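Gp26 (Listeria phage P40, PDB 4JZ5) probably hydrolyses Listeria cell-wall peptidoglycan, as a phage endolysin whose catalytic domain belongs to glycosyl hydrolase family 25. Local coordinates at residues 31-36 and 203-208; 95-100 and 137-142; 112-117 and 143-148; 151-156 and 171-176; 179-184 and 192-197. All coordinates share one frame; numbering follows the deposited sequence. Where two conformers were deposited one is given.

Overall arrangement
Four of the five contacts reach the same curled sheet, the barrel of the domain; interaction 2 lies on its outer, helical layer. Interactions 3 and 4 are the most buried. They join strand 147-152 to its two neighbours through parallel backbone hydrogen bonds with apolar packing beside them, and interaction 4 adds a salt bridge. Interactions 1, 2 and 5 are partly buried. Interaction 2 touches interaction 3 through Val139, and pairs two helices through valine and leucine plus one polar bond. Interactions 1 and 5 bring loops onto strands 206-211 and 191-195, which are neighbours. There waters, side-chain amides and hydroxyls, and aromatic faces do the work that backbone pairing does deeper in.

Interaction 1. Residues 31-36 and 203-208; sequences WQPTVN and IASPVD
Gln32 and Ile203 cross obliquely, the CG methylene of the glutamine lying 3.7 Å from Ile203 CG2. From there the chain folds back: chi1 sets CG opposite the carbonyl carbon, and a bend at chi2 (73°) brings the amide round to strand 206-211. Its NE2 donates to Pro206 O at 2.9 Å, and the approach lies in the carbonyl plane, although the N-H points at the oxygen only moderately well (139°). The other end of the amide, OE1, accepts from the backbone N of Ser29, so both ends are tied and the flip of the group is fixed. Val35 and Ile203 meet differently. They run side by side and point the same way, with Val35 CG1 3.9 Å from Ile203 CG1. Outside this buried strip, water takes over. Water 1 donates to both Trp31 O and Pro206 O, the latter at 2.8 Å, so Pro206 O takes two donors. Water 3 joins Thr34 O to the backbone of Ala204; water 3 lies 2.9 Å from Ala204 N. The chemistry implies a loop that is held by one buried amide bonded at both ends and a small apolar patch, while ordered waters bridge the polar backbone atoms around it, between 31-36 and the turn that leads into the strand.

Interaction 2. Residues 95-100 and 137-142; sequences NMLVSA and DHVKGQ
This is a helix-helix contact on the outer layer of the beta/alpha barrel of glycosyl hydrolase family 25, where helix 87-106 packs beside helix 128-143. The two run the same way, as successive helices around such a barrel do, with local axes 9.4 Å apart at closest and crossing at -33°. Val98 and Val139 are the nearest pair of residues across the interface. Val98 CG2 reaches across to Gln142 CB at 3.8 Å, the two side chains meeting at about a right angle, and it also comes up against the backbone of Val139. Deeper in, Leu97, directed at the other helix, sends CD2 to both methyls of Val139, 4.1 Å from CG1. The leucine also packs on Leu78 and His80 of strand 76-81, so this inner row links helices to barrel. Toward the surface the contact becomes polar. The imidazole of His138 swings out with CG opposite the backbone N (chi1 -170°), which carries NE2 across the groove to Asn95. One turn further along its own helix, Gln142 lays CG over a face of that imidazole, 3.6 Å above the plane and toward the rim, which probably restricts its tilt. His138 NE2 donates to Asn95 OD1 at 2.8 Å, with the oxygen in the plane of the imidazole but the donor tilted from the plane of the amide.

Interaction 3. Residues 112-117 and 143-148; sequences TFLFLD and TGVKVG
Leu114 O is gripped twice: Gly148 N donates to it at 2.8 Å. The second grip is a C-H contact, Val147 CA lying 3.1 Å from Leu114 O. This oxygen sits midway along the parallel pairing of strands 114-117 and 147-152, which with helix 128-143 make a beta-alpha-beta unit of the family 25 barrel. Before it Leu114 N donates to Lys146 O, and after it Leu116 N donates to Gly148 O in a nearly straight bond (169°), so the chain of 112-117 donates, accepts and donates in turn. The side chains divide between the two faces of the sheet. On the helix side, Leu114 sets CG 3.9 Å from Val145 CG1, crossing it at about a right angle, and its CB meets a methyl of Val147; Val139 of helix 128-143 packs on both Leu114 and Val147. On the other face, Gly148 has no side chain, and the Phe115 ring packs directly on the glycine backbone: its ring atom CD1 lies 3.6 Å from Gly148 CA. Ahead of the paired residues, water 4 bridges Thr112 O and Lys146 N. Thr143 ends the helix with an ST turn, its OG1 accepting from Val145 N while also bonded to Val139 O. Beside these, the Phe113 ring lies under the lysine stem in a CH-pi contact, Lys146 CB standing 3.8 Å from the ring centroid and over its face.

Interaction 4. Residues 151-156 and 171-176; sequences AGDSFW and VARYGV
Val171 reaches across from strand 169-172 to the start of helix 153-158, and each of its atoms finds a different neighbour. Its CB stands 4.2 Å from Ala151 O, beside the parallel pairing of the two strands. CG1, placed opposite the backbone N (chi1 -174°), slides under the first turn of the helix and ends 3.8 Å from Asp153 N. CG2 goes the other way, over the Trp156 indole, in a CH-pi contact 4.3 Å from the centroid of the six-membered ring and close to its normal. The backbones are joined by two bonds: Ala172 N donates to Ala151 O, and Asp153 N to Ala172 O at 2.9 Å. Gly152 sits at the N-cap, and its own carbonyl receives Trp156 N. Beyond the strand pairing, Arg173 NH1 forms a salt bridge with Asp153 OD2 at 3.0 Å, on the anti side of the carboxylate; that oxygen also takes Ser186 N. In this beta-alpha-beta unit the strand pairing thus carries straight on into the first helical amide. The chemistry implies that backbone bonds and buried apolar packing carry the joint, while the salt bridge, which depends on one of two aspartate conformers, probably adds less.

Interaction 5. Residues 179-184 and 192-197; sequences GKPSTK and WQYTSK
The loop between strands 169-172 and 191-195 of the family 25 barrel folds back along the second strand, roughly antiparallel to it; it starts against the ST turn at Thr195 and runs down to Trp192. Two aromatic rings of the strand receive it. Tyr194 has its CG in the crowded position between backbone N and carbonyl carbon (chi1 61°), and this raises the ring beside Pro181, which lies alongside and points the same way. Pro181 CG sits over the centre of the tyrosine ring, 3.8 Å from the centroid. Gly179 O comes to the edge of the same ring in its plane, and water 5 ties that oxygen to Tyr194 OH. The indole of Trp192 is sandwiched: Tyr194 CB presses on one face, and Lys184 on the opposite one. There Lys184 CG makes a CH-pi contact with the six-membered ring, 3.9 Å from its centroid, the extended lysine running across it at about a right angle. Ser182 O meets the indole edge in its plane, 3.5 Å from CZ2, while NE1 is taken up by Arg173 O. Water 6 accepts from Ser182 N and lies 2.9 Å from Tyr194 O, to which it probably donates. At the far end Gly179, at backbone angles that suit glycine, passes close to Lys197 O. Thr195 OG1 gathers the ends together: it is bonded to Asp177 OD1, accepts Lys197 N to make the turn, and takes Gly179 N at 3.0 Å.

Interaction 1. Residues 31-36 and 203-208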
# COMPACT_ATOMS: atom_id res chain seq x y z
N TRP A 31 12.58 -1.79 -4.34
CA TRP A 31 13.66 -1.36 -3.46
C TRP A 31 14.05 -2.42 -2.43
O TRP A 31 15.05 -2.26 -1.73
CB TRP A 31 13.26 -0.05 -2.78
CG TRP A 31 13.14 1.07 -3.75
CD1 TRP A 31 12.00 1.70 -4.13
CD2 TRP A 31 14.20 1.67 -4.49
NE1 TRP A 31 12.29 2.67 -5.07
CE2 TRP A 31 13.63 2.67 -5.30
CE3 TRP A 31 15.59 1.46 -4.54
CZ2 TRP A 31 14.40 3.46 -6.16
CZ3 TRP A 31 16.34 2.25 -5.39
CH2 TRP A 31 15.75 3.24 -6.19
N GLN A 32 13.27 -3.49 -2.36
CA GLN A 32 13.62 -4.67 -1.59
C GLN A 32 13.76 -5.84 -2.56
O GLN A 32 12.87 -6.68 -2.66
CB GLN A 32 12.55 -4.96 -0.53
CG GLN A 32 12.51 -3.96 0.63
CD GLN A 32 11.93 -2.62 0.23
OE1 GLN A 32 10.92 -2.55 -0.50
NE2 GLN A 32 12.54 -1.55 0.71
N PRO A 33 14.86 -5.87 -3.32
CA PRO A 33 14.95 -6.88 -4.38
C PRO A 33 15.10 -8.30 -3.89
O PRO A 33 14.72 -9.21 -4.63
CB PRO A 33 16.19 -6.44 -5.17
CG PRO A 33 17.01 -5.67 -4.16
CD PRO A 33 15.99 -4.93 -3.35
N THR A 34 15.65 -8.50 -2.70
CA THR A 34 15.74 -9.83 -2.10
C THR A 34 15.06 -9.81 -0.75
O THR A 34 15.36 -8.98 0.11
CB THR A 34 17.21 -10.25 -1.94
OG1 THR A 34 17.79 -10.40 -3.23
CG2 THR A 34 17.31 -11.56 -1.19
N VAL A 35 14.10 -10.72 -0.60
CA VAL A 35 13.35 -10.85 0.64
C VAL A 35 13.30 -12.32 0.99
O VAL A 35 12.92 -13.15 0.14
CB VAL A 35 11.90 -10.34 0.45
CG1 VAL A 35 11.05 -10.60 1.70
CG2 VAL A 35 11.88 -8.87 0.09
N ASN A 36 13.65 -12.69 2.22
CA ASN A 36 13.43 -14.04 2.69
C ASN A 36 11.98 -14.14 3.15
O ASN A 36 11.65 -13.85 4.31
CB ASN A 36 14.40 -14.39 3.82
CG ASN A 36 14.16 -15.77 4.38
OD1 ASN A 36 13.27 -16.50 3.93
ND2 ASN A 36 14.93 -16.13 5.39
N ILE A 203 15.30 -9.00 5.31
CA ILE A 203 15.47 -8.03 4.23
C ILE A 203 16.71 -7.20 4.52
O ILE A 203 16.81 -6.57 5.57
CB ILE A 203 14.26 -7.10 4.10
CG1 ILE A 203 12.99 -7.91 3.84
CG2 ILE A 203 14.46 -6.10 2.99
CD1 ILE A 203 11.73 -7.06 3.79
N ALA A 204 17.67 -7.18 3.61
CA ALA A 204 18.89 -6.42 3.87
C ALA A 204 18.65 -4.91 3.89
O ALA A 204 19.22 -4.17 4.70
CB ALA A 204 19.94 -6.76 2.82
N SER A 205 17.77 -4.48 3.01
CA SER A 205 17.49 -3.08 2.75
C SER A 205 16.58 -2.43 3.78
O SER A 205 15.77 -3.10 4.41
CB SER A 205 16.80 -2.99 1.39
OG SER A 205 17.15 -4.09 0.58
N PRO A 206 16.67 -1.09 3.92
CA PRO A 206 15.68 -0.44 4.78
C PRO A 206 14.29 -0.81 4.29
O PRO A 206 14.08 -0.95 3.08
CB PRO A 206 15.96 1.04 4.58
CG PRO A 206 17.36 1.11 4.01
CD PRO A 206 17.56 -0.14 3.24
N VAL A 207 13.36 -0.99 5.21
CA VAL A 207 12.02 -1.34 4.83
C VAL A 207 11.03 -0.48 5.60
O VAL A 207 11.20 -0.15 6.77
CB VAL A 207 11.76 -2.85 5.01
CG1 VAL A 207 11.81 -3.26 6.46
CG2 VAL A 207 10.43 -3.25 4.36
N ASP A 208 9.95 -0.13 4.91
CA ASP A 208 8.82 0.55 5.52
C ASP A 208 8.08 -0.37 6.47
O ASP A 208 7.70 -1.50 6.10
CB ASP A 208 7.80 0.98 4.45
CG ASP A 208 8.29 2.06 3.52
OD1 ASP A 208 9.28 2.77 3.80
OD2 ASP A 208 7.62 2.25 2.46
O HOH W 1 15.16 -0.27 0.61
O HOH W 2 16.55 -6.46 -0.42
O HOH W 3 17.84 -9.01 1.40

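Interaction 2. Residues 95-100 and 137-142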
# COMPACT_ATOMS: atom_id res chain seq x y z
N ASN A 95 -6.48 1.23 -14.23
CA ASN A 95 -6.36 -0.04 -14.94
C ASN A 95 -5.01 -0.71 -14.77
O ASN A 95 -4.91 -1.92 -14.87
CB ASN A 95 -6.67 0.14 -16.41
CG ASN A 95 -8.15 0.33 -16.66
OD1 ASN A 95 -8.98 -0.14 -15.89
ND2 ASN A 95 -8.48 0.99 -17.76
N MET A 96 -3.95 0.05 -14.49
CA MET A 96 -2.66 -0.54 -14.14
C MET A 96 -2.78 -1.37 -12.87
O MET A 96 -2.28 -2.48 -12.78
CB MET A 96 -1.59 0.54 -13.91
CG MET A 96 -1.13 1.28 -15.15
SD MET A 96 -0.10 0.31 -16.29
CE MET A 96 1.44 0.15 -15.41
N LEU A 97 -3.43 -0.80 -11.87
CA LEU A 97 -3.60 -1.51 -10.61
C LEU A 97 -4.49 -2.75 -10.81
O LEU A 97 -4.19 -3.82 -10.28
CB LEU A 97 -4.16 -0.58 -9.54
CG LEU A 97 -4.40 -1.18 -8.15
CD1 LEU A 97 -3.19 -1.91 -7.58
CD2 LEU A 97 -4.85 -0.09 -7.20
N VAL A 98 -5.56 -2.62 -11.59
CA VAL A 98 -6.41 -3.77 -11.89
C VAL A 98 -5.61 -4.84 -12.63
O VAL A 98 -5.69 -6.04 -12.29
CB VAL A 98 -7.65 -3.35 -12.70
CG1 VAL A 98 -8.49 -4.58 -13.10
CG2 VAL A 98 -8.50 -2.38 -11.91
N SER A 99 -4.82 -4.43 -13.61
CA SER A 99 -3.99 -5.37 -14.35
C SER A 99 -2.98 -6.07 -13.46
O SER A 99 -2.74 -7.26 -13.61
CB SER A 99 -3.29 -4.65 -15.50
OG SER A 99 -4.21 -4.31 -16.51
N ALA A 100 -2.37 -5.33 -12.54
CA ALA A 100 -1.43 -5.92 -11.59
C ALA A 100 -2.11 -6.96 -10.72
O ALA A 100 -1.55 -8.04 -10.46
CB ALA A 100 -0.80 -4.83 -10.73
N ASP A 137 -12.92 4.57 -7.29
CA ASP A 137 -14.18 4.05 -7.77
C ASP A 137 -13.94 3.07 -8.91
O ASP A 137 -14.62 2.04 -9.01
CB ASP A 137 -15.05 5.17 -8.32
CG ASP A 137 -15.59 6.13 -7.25
OD1 ASP A 137 -15.45 5.86 -6.05
OD2 ASP A 137 -16.18 7.15 -7.66
N HIS A 138 -13.03 3.40 -9.82
CA HIS A 138 -12.79 2.53 -10.95
C HIS A 138 -12.24 1.18 -10.51
O HIS A 138 -12.71 0.13 -10.95
CB HIS A 138 -11.87 3.20 -11.97
CG HIS A 138 -11.79 2.45 -13.26
ND1 HIS A 138 -12.81 2.47 -14.17
CD2 HIS A 138 -10.83 1.65 -13.78
CE1 HIS A 138 -12.49 1.71 -15.20
NE2 HIS A 138 -11.29 1.21 -14.99
N VAL A 139 -11.23 1.21 -9.65
CA VAL A 139 -10.63 -0.04 -9.21
C VAL A 139 -11.64 -0.91 -8.44
O VAL A 139 -11.73 -2.12 -8.67
CB VAL A 139 -9.38 0.23 -8.36
CG1 VAL A 139 -8.80 -1.08 -7.83
CG2 VAL A 139 -8.34 0.99 -9.16
N LYS A 140 -12.39 -0.30 -7.53
CA LYS A 140 -13.41 -1.04 -6.79
C LYS A 140 -14.44 -1.63 -7.75
O LYS A 140 -14.83 -2.80 -7.61
CB LYS A 140 -14.11 -0.13 -5.77
CG LYS A 140 -13.24 0.20 -4.56
CD LYS A 140 -13.88 1.21 -3.63
CE LYS A 140 -15.20 0.77 -3.02
NZ LYS A 140 -15.06 -0.45 -2.16
N GLY A 141 -14.88 -0.85 -8.72
CA GLY A 141 -15.89 -1.31 -9.65
C GLY A 141 -15.43 -2.41 -10.57
O GLY A 141 -16.25 -3.21 -11.03
N GLN A 142 -14.14 -2.45 -10.86
CA GLN A 142 -13.58 -3.48 -11.72
C GLN A 142 -13.33 -4.79 -10.99
O GLN A 142 -13.43 -5.86 -11.59
CB GLN A 142 -12.27 -3.01 -12.36
CG GLN A 142 -12.43 -1.87 -13.37
CD GLN A 142 -13.26 -2.23 -14.59
OE1 GLN A 142 -14.27 -1.60 -14.87
NE2 GLN A 142 -12.83 -3.24 -15.33

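Interaction 3. Residues 112-117 and 143-148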
# COMPACT_ATOMS: atom_id res chain seq x y z
N THR A 112 -5.59 -9.38 -1.17
CA THR A 112 -6.85 -9.18 -0.46
C THR A 112 -7.21 -7.72 -0.23
O THR A 112 -8.24 -7.43 0.35
CB THR A 112 -6.84 -9.88 0.90
OG1 THR A 112 -5.76 -9.39 1.67
CG2 THR A 112 -6.72 -11.40 0.73
N PHE A 113 -6.38 -6.79 -0.69
CA PHE A 113 -6.63 -5.37 -0.48
C PHE A 113 -5.80 -4.61 -1.49
O PHE A 113 -4.70 -5.06 -1.84
CB PHE A 113 -6.25 -4.95 0.96
CG PHE A 113 -7.25 -4.04 1.61
CD1 PHE A 113 -7.27 -2.68 1.32
CD2 PHE A 113 -8.16 -4.53 2.53
CE1 PHE A 113 -8.19 -1.84 1.94
CE2 PHE A 113 -9.06 -3.70 3.15
CZ PHE A 113 -9.09 -2.36 2.85
N LEU A 114 -6.29 -3.46 -1.93
CA LEU A 114 -5.59 -2.63 -2.88
C LEU A 114 -5.53 -1.20 -2.35
O LEU A 114 -6.35 -0.81 -1.53
CB LEU A 114 -6.32 -2.64 -4.24
CG LEU A 114 -6.56 -4.02 -4.84
CD1 LEU A 114 -7.49 -3.91 -6.03
CD2 LEU A 114 -5.26 -4.69 -5.27
N PHE A 115 -4.54 -0.43 -2.81
CA PHE A 115 -4.35 0.93 -2.34
C PHE A 115 -3.91 1.88 -3.43
O PHE A 115 -3.12 1.53 -4.31
CB PHE A 115 -3.27 0.98 -1.26
CG PHE A 115 -3.65 0.32 0.02
CD1 PHE A 115 -4.33 1.03 0.99
CD2 PHE A 115 -3.33 -0.99 0.27
CE1 PHE A 115 -4.69 0.45 2.18
CE2 PHE A 115 -3.69 -1.57 1.48
CZ PHE A 115 -4.38 -0.85 2.42
N LEU A 116 -4.42 3.10 -3.34
CA LEU A 116 -3.91 4.24 -4.07
C LEU A 116 -2.90 4.98 -3.18
O LEU A 116 -3.26 5.46 -2.10
CB LEU A 116 -5.06 5.19 -4.41
CG LEU A 116 -4.68 6.53 -5.03
CD1 LEU A 116 -3.87 6.33 -6.28
CD2 LEU A 116 -5.93 7.35 -5.34
N ASP A 117 -1.65 5.06 -3.63
CA ASP A 117 -0.59 5.83 -2.97
C ASP A 117 -0.49 7.16 -3.70
O ASP A 117 -0.05 7.21 -4.87
CB ASP A 117 0.70 5.01 -3.07
CG ASP A 117 1.94 5.73 -2.58
OD1 ASP A 117 1.96 6.96 -2.49
OD2 ASP A 117 2.95 5.04 -2.32
N THR A 143 -13.00 -4.72 -9.71
CA THR A 143 -12.49 -5.87 -8.99
C THR A 143 -13.37 -6.38 -7.84
O THR A 143 -13.29 -7.55 -7.49
CB THR A 143 -11.10 -5.57 -8.38
OG1 THR A 143 -11.22 -4.59 -7.34
CG2 THR A 143 -10.11 -5.13 -9.45
N GLY A 144 -14.15 -5.51 -7.22
CA GLY A 144 -14.88 -5.90 -6.02
C GLY A 144 -14.00 -6.03 -4.78
O GLY A 144 -14.49 -6.47 -3.74
N VAL A 145 -12.73 -5.67 -4.90
CA VAL A 145 -11.78 -5.75 -3.80
C VAL A 145 -11.77 -4.40 -3.11
O VAL A 145 -11.97 -3.36 -3.76
CB VAL A 145 -10.38 -6.12 -4.33
CG1 VAL A 145 -9.34 -6.15 -3.21
CG2 VAL A 145 -10.44 -7.47 -5.02
N LYS A 146 -11.56 -4.38 -1.80
CA LYS A 146 -11.48 -3.10 -1.09
C LYS A 146 -10.25 -2.30 -1.52
O LYS A 146 -9.19 -2.86 -1.83
CB LYS A 146 -11.45 -3.32 0.41
CG LYS A 146 -12.75 -3.90 0.95
CD LYS A 146 -12.76 -3.94 2.46
CE LYS A 146 -14.06 -4.50 3.01
NZ LYS A 146 -15.24 -3.64 2.71
N VAL A 147 -10.41 -0.99 -1.54
CA VAL A 147 -9.35 -0.08 -1.96
C VAL A 147 -9.22 1.03 -0.94
O VAL A 147 -10.19 1.75 -0.68
CB VAL A 147 -9.64 0.53 -3.34
CG1 VAL A 147 -8.52 1.47 -3.76
CG2 VAL A 147 -9.85 -0.55 -4.37
N GLY A 148 -8.02 1.19 -0.39
CA GLY A 148 -7.71 2.26 0.53
C GLY A 148 -6.83 3.33 -0.09
O GLY A 148 -6.53 3.30 -1.29
O HOH W 4 -10.92 -6.81 -0.21

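Interaction 4. Residues 151-156 and 171-176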
# COMPACT_ATOMS: atom_id res chain seq x y z
N ALA A 151 -1.17 8.36 2.08
CA ALA A 151 -0.32 9.53 1.92
C ALA A 151 0.30 9.85 3.27
O ALA A 151 -0.11 9.32 4.32
CB ALA A 151 -1.12 10.73 1.40
N GLY A 152 1.32 10.70 3.27
CA GLY A 152 1.83 11.25 4.51
C GLY A 152 0.81 12.18 5.16
O GLY A 152 -0.03 12.78 4.49
N ASP A 153 0.92 12.26 6.48
CA ASP A 153 0.11 13.10 7.35
C ASP A 153 -0.16 14.50 6.76
O ASP A 153 -1.30 14.87 6.51
CB ASP A 153 0.85 13.19 8.69
CG ASP A 153 0.03 13.85 9.79
OD1 ASP A 153 -1.11 14.29 9.56
OD2 ASP A 153 0.57 13.92 10.91
N SER A 154 0.91 15.26 6.55
CA SER A 154 0.83 16.63 6.08
C SER A 154 0.20 16.74 4.69
O SER A 154 -0.67 17.58 4.46
CB SER A 154 2.21 17.27 6.06
OG SER A 154 2.15 18.59 5.57
N PHE A 155 0.65 15.90 3.76
CA PHE A 155 0.09 15.91 2.42
C PHE A 155 -1.41 15.63 2.47
O PHE A 155 -2.21 16.28 1.78
CB PHE A 155 0.79 14.87 1.55
CG PHE A 155 0.35 14.89 0.12
CD1 PHE A 155 -0.82 14.27 -0.26
CD2 PHE A 155 1.10 15.57 -0.82
CE1 PHE A 155 -1.23 14.32 -1.58
CE2 PHE A 155 0.69 15.62 -2.16
CZ PHE A 155 -0.48 14.98 -2.53
N TRP A 156 -1.80 14.65 3.28
CA TRP A 156 -3.19 14.26 3.41
C TRP A 156 -4.04 15.45 3.84
O TRP A 156 -5.08 15.75 3.24
CB TRP A 156 -3.28 13.12 4.44
CG TRP A 156 -4.62 12.47 4.60
CD1 TRP A 156 -5.76 13.04 5.07
CD2 TRP A 156 -4.94 11.10 4.34
NE1 TRP A 156 -6.79 12.12 5.09
CE2 TRP A 156 -6.30 10.91 4.66
CE3 TRP A 156 -4.20 10.01 3.87
CZ2 TRP A 156 -6.94 9.68 4.50
CZ3 TRP A 156 -4.84 8.79 3.72
CH2 TRP A 156 -6.19 8.64 4.03
N VAL A 171 -1.77 6.08 6.68
CA VAL A 171 -1.16 7.39 6.89
C VAL A 171 0.28 7.24 7.36
O VAL A 171 0.56 6.49 8.29
CB VAL A 171 -1.95 8.21 7.92
CG1 VAL A 171 -1.39 9.63 8.01
CG2 VAL A 171 -3.43 8.26 7.56
N ALA A 172 1.19 7.96 6.71
CA ALA A 172 2.60 7.94 7.07
C ALA A 172 2.97 9.11 7.97
O ALA A 172 2.60 10.26 7.72
CB ALA A 172 3.46 7.95 5.83
N ARG A 173 3.74 8.79 9.01
CA ARG A 173 4.38 9.80 9.85
C ARG A 173 5.55 9.13 10.54
O ARG A 173 5.35 8.17 11.29
CB ARG A 173 3.41 10.37 10.88
CG ARG A 173 4.02 11.49 11.74
CD ARG A 173 4.39 12.70 10.90
NE ARG A 173 5.00 13.76 11.70
CZ ARG A 173 4.33 14.67 12.41
NH1 ARG A 173 3.01 14.69 12.43
NH2 ARG A 173 5.00 15.58 13.10
N TYR A 174 6.76 9.61 10.28
CA TYR A 174 7.97 8.87 10.67
C TYR A 174 8.68 9.41 11.90
O TYR A 174 9.47 8.69 12.50
CB TYR A 174 8.98 8.87 9.54
CG TYR A 174 8.53 8.27 8.23
CD1 TYR A 174 7.46 7.38 8.15
CD2 TYR A 174 9.19 8.59 7.05
CE1 TYR A 174 7.08 6.84 6.94
CE2 TYR A 174 8.82 8.04 5.85
CZ TYR A 174 7.75 7.18 5.80
OH TYR A 174 7.41 6.67 4.56
N GLY A 175 8.45 10.66 12.28
CA GLY A 175 9.20 11.22 13.39
C GLY A 175 10.70 11.17 13.12
O GLY A 175 11.15 11.59 12.06
N VAL A 176 11.46 10.64 14.07
CA VAL A 176 12.91 10.52 13.91
C VAL A 176 13.31 9.52 12.83
O VAL A 176 14.46 9.51 12.40
CB VAL A 176 13.63 10.11 15.21
CG1 VAL A 176 13.55 11.23 16.24
CG2 VAL A 176 13.10 8.80 15.77

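Interaction 5. Residues 179-184 and 192-197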
# COMPACT_ATOMS: atom_id res chain seq x y z
N GLY A 179 13.45 3.38 12.58
CA GLY A 179 13.14 1.97 12.52
C GLY A 179 12.13 1.50 13.55
O GLY A 179 11.71 0.34 13.51
N LYS A 180 11.73 2.39 14.45
CA LYS A 180 10.78 2.06 15.51
C LYS A 180 9.70 3.12 15.52
O LYS A 180 9.92 4.23 15.04
CB LYS A 180 11.47 2.01 16.87
CG LYS A 180 12.53 0.93 16.96
CD LYS A 180 11.93 -0.45 17.01
CE LYS A 180 13.02 -1.52 17.12
NZ LYS A 180 12.45 -2.89 17.29
N PRO A 181 8.53 2.82 16.09
CA PRO A 181 7.49 3.84 16.15
C PRO A 181 7.99 5.11 16.83
O PRO A 181 8.69 5.06 17.83
CB PRO A 181 6.37 3.17 16.94
CG PRO A 181 6.57 1.71 16.69
CD PRO A 181 8.06 1.52 16.61
N SER A 182 7.61 6.24 16.26
CA SER A 182 8.01 7.55 16.73
C SER A 182 6.73 8.40 16.72
O SER A 182 5.67 7.93 17.15
CB SER A 182 9.10 8.12 15.81
OG SER A 182 9.59 9.38 16.24
N THR A 183 6.80 9.61 16.20
CA THR A 183 5.65 10.50 16.17
C THR A 183 4.46 9.87 15.44
O THR A 183 4.61 9.37 14.33
CB THR A 183 6.05 11.79 15.44
OG1 THR A 183 7.28 12.28 15.99
CG2 THR A 183 4.96 12.83 15.55
N LYS A 184 3.28 9.90 16.07
CA LYS A 184 2.07 9.40 15.44
C LYS A 184 1.52 10.43 14.46
O LYS A 184 1.79 11.62 14.56
CB LYS A 184 1.01 9.09 16.50
CG LYS A 184 1.37 7.90 17.36
CD LYS A 184 0.23 7.47 18.26
CE LYS A 184 0.51 6.12 18.90
NZ LYS A 184 -0.61 5.68 19.77
N TRP A 192 -0.73 2.78 10.13
CA TRP A 192 0.25 3.85 10.34
C TRP A 192 1.60 3.37 9.84
O TRP A 192 2.14 2.40 10.36
CB TRP A 192 0.31 4.19 11.82
CG TRP A 192 1.45 5.05 12.30
CD1 TRP A 192 2.15 6.00 11.63
CD2 TRP A 192 1.97 5.02 13.62
NE1 TRP A 192 3.10 6.57 12.46
CE2 TRP A 192 3.01 5.98 13.70
CE3 TRP A 192 1.67 4.27 14.75
CZ2 TRP A 192 3.75 6.18 14.86
CZ3 TRP A 192 2.41 4.48 15.90
CH2 TRP A 192 3.43 5.43 15.95
N GLN A 193 2.12 4.05 8.82
CA GLN A 193 3.49 3.81 8.36
C GLN A 193 4.42 4.67 9.20
O GLN A 193 4.44 5.89 9.06
CB GLN A 193 3.62 4.13 6.89
CG GLN A 193 4.89 3.57 6.27
CD GLN A 193 5.01 4.04 4.86
OE1 GLN A 193 5.20 5.23 4.60
NE2 GLN A 193 4.84 3.13 3.91
N TYR A 194 5.14 4.02 10.12
CA TYR A 194 5.83 4.74 11.17
C TYR A 194 7.33 4.94 10.93
O TYR A 194 7.97 5.72 11.63
CB TYR A 194 5.59 4.09 12.53
CG TYR A 194 6.05 2.66 12.69
CD1 TYR A 194 7.38 2.37 12.95
CD2 TYR A 194 5.15 1.61 12.64
CE1 TYR A 194 7.80 1.08 13.12
CE2 TYR A 194 5.57 0.31 12.83
CZ TYR A 194 6.89 0.05 13.08
OH TYR A 194 7.28 -1.26 13.27
N THR A 195 7.88 4.25 9.93
CA THR A 195 9.27 4.45 9.57
C THR A 195 9.51 3.97 8.15
O THR A 195 8.77 3.09 7.66
CB THR A 195 10.23 3.69 10.54
OG1 THR A 195 11.59 4.05 10.29
CG2 THR A 195 10.08 2.19 10.42
N SER A 196 10.52 4.54 7.51
CA SER A 196 11.02 4.06 6.23
C SER A 196 12.36 3.34 6.41
O SER A 196 12.96 2.90 5.42
CB SER A 196 11.20 5.22 5.25
OG SER A 196 12.28 6.08 5.62
N LYS A 197 12.81 3.20 7.65
CA LYS A 197 14.15 2.68 7.93
C LYS A 197 14.10 1.47 8.85
O LYS A 197 14.98 1.26 9.68
CB LYS A 197 15.02 3.78 8.55
CG LYS A 197 15.16 5.01 7.69
CD LYS A 197 15.76 4.73 6.34
CE LYS A 197 15.97 6.04 5.58
NZ LYS A 197 16.51 5.84 4.21
O HOH W 5 9.67 -1.39 14.65
O HOH W 6 6.74 7.22 13.75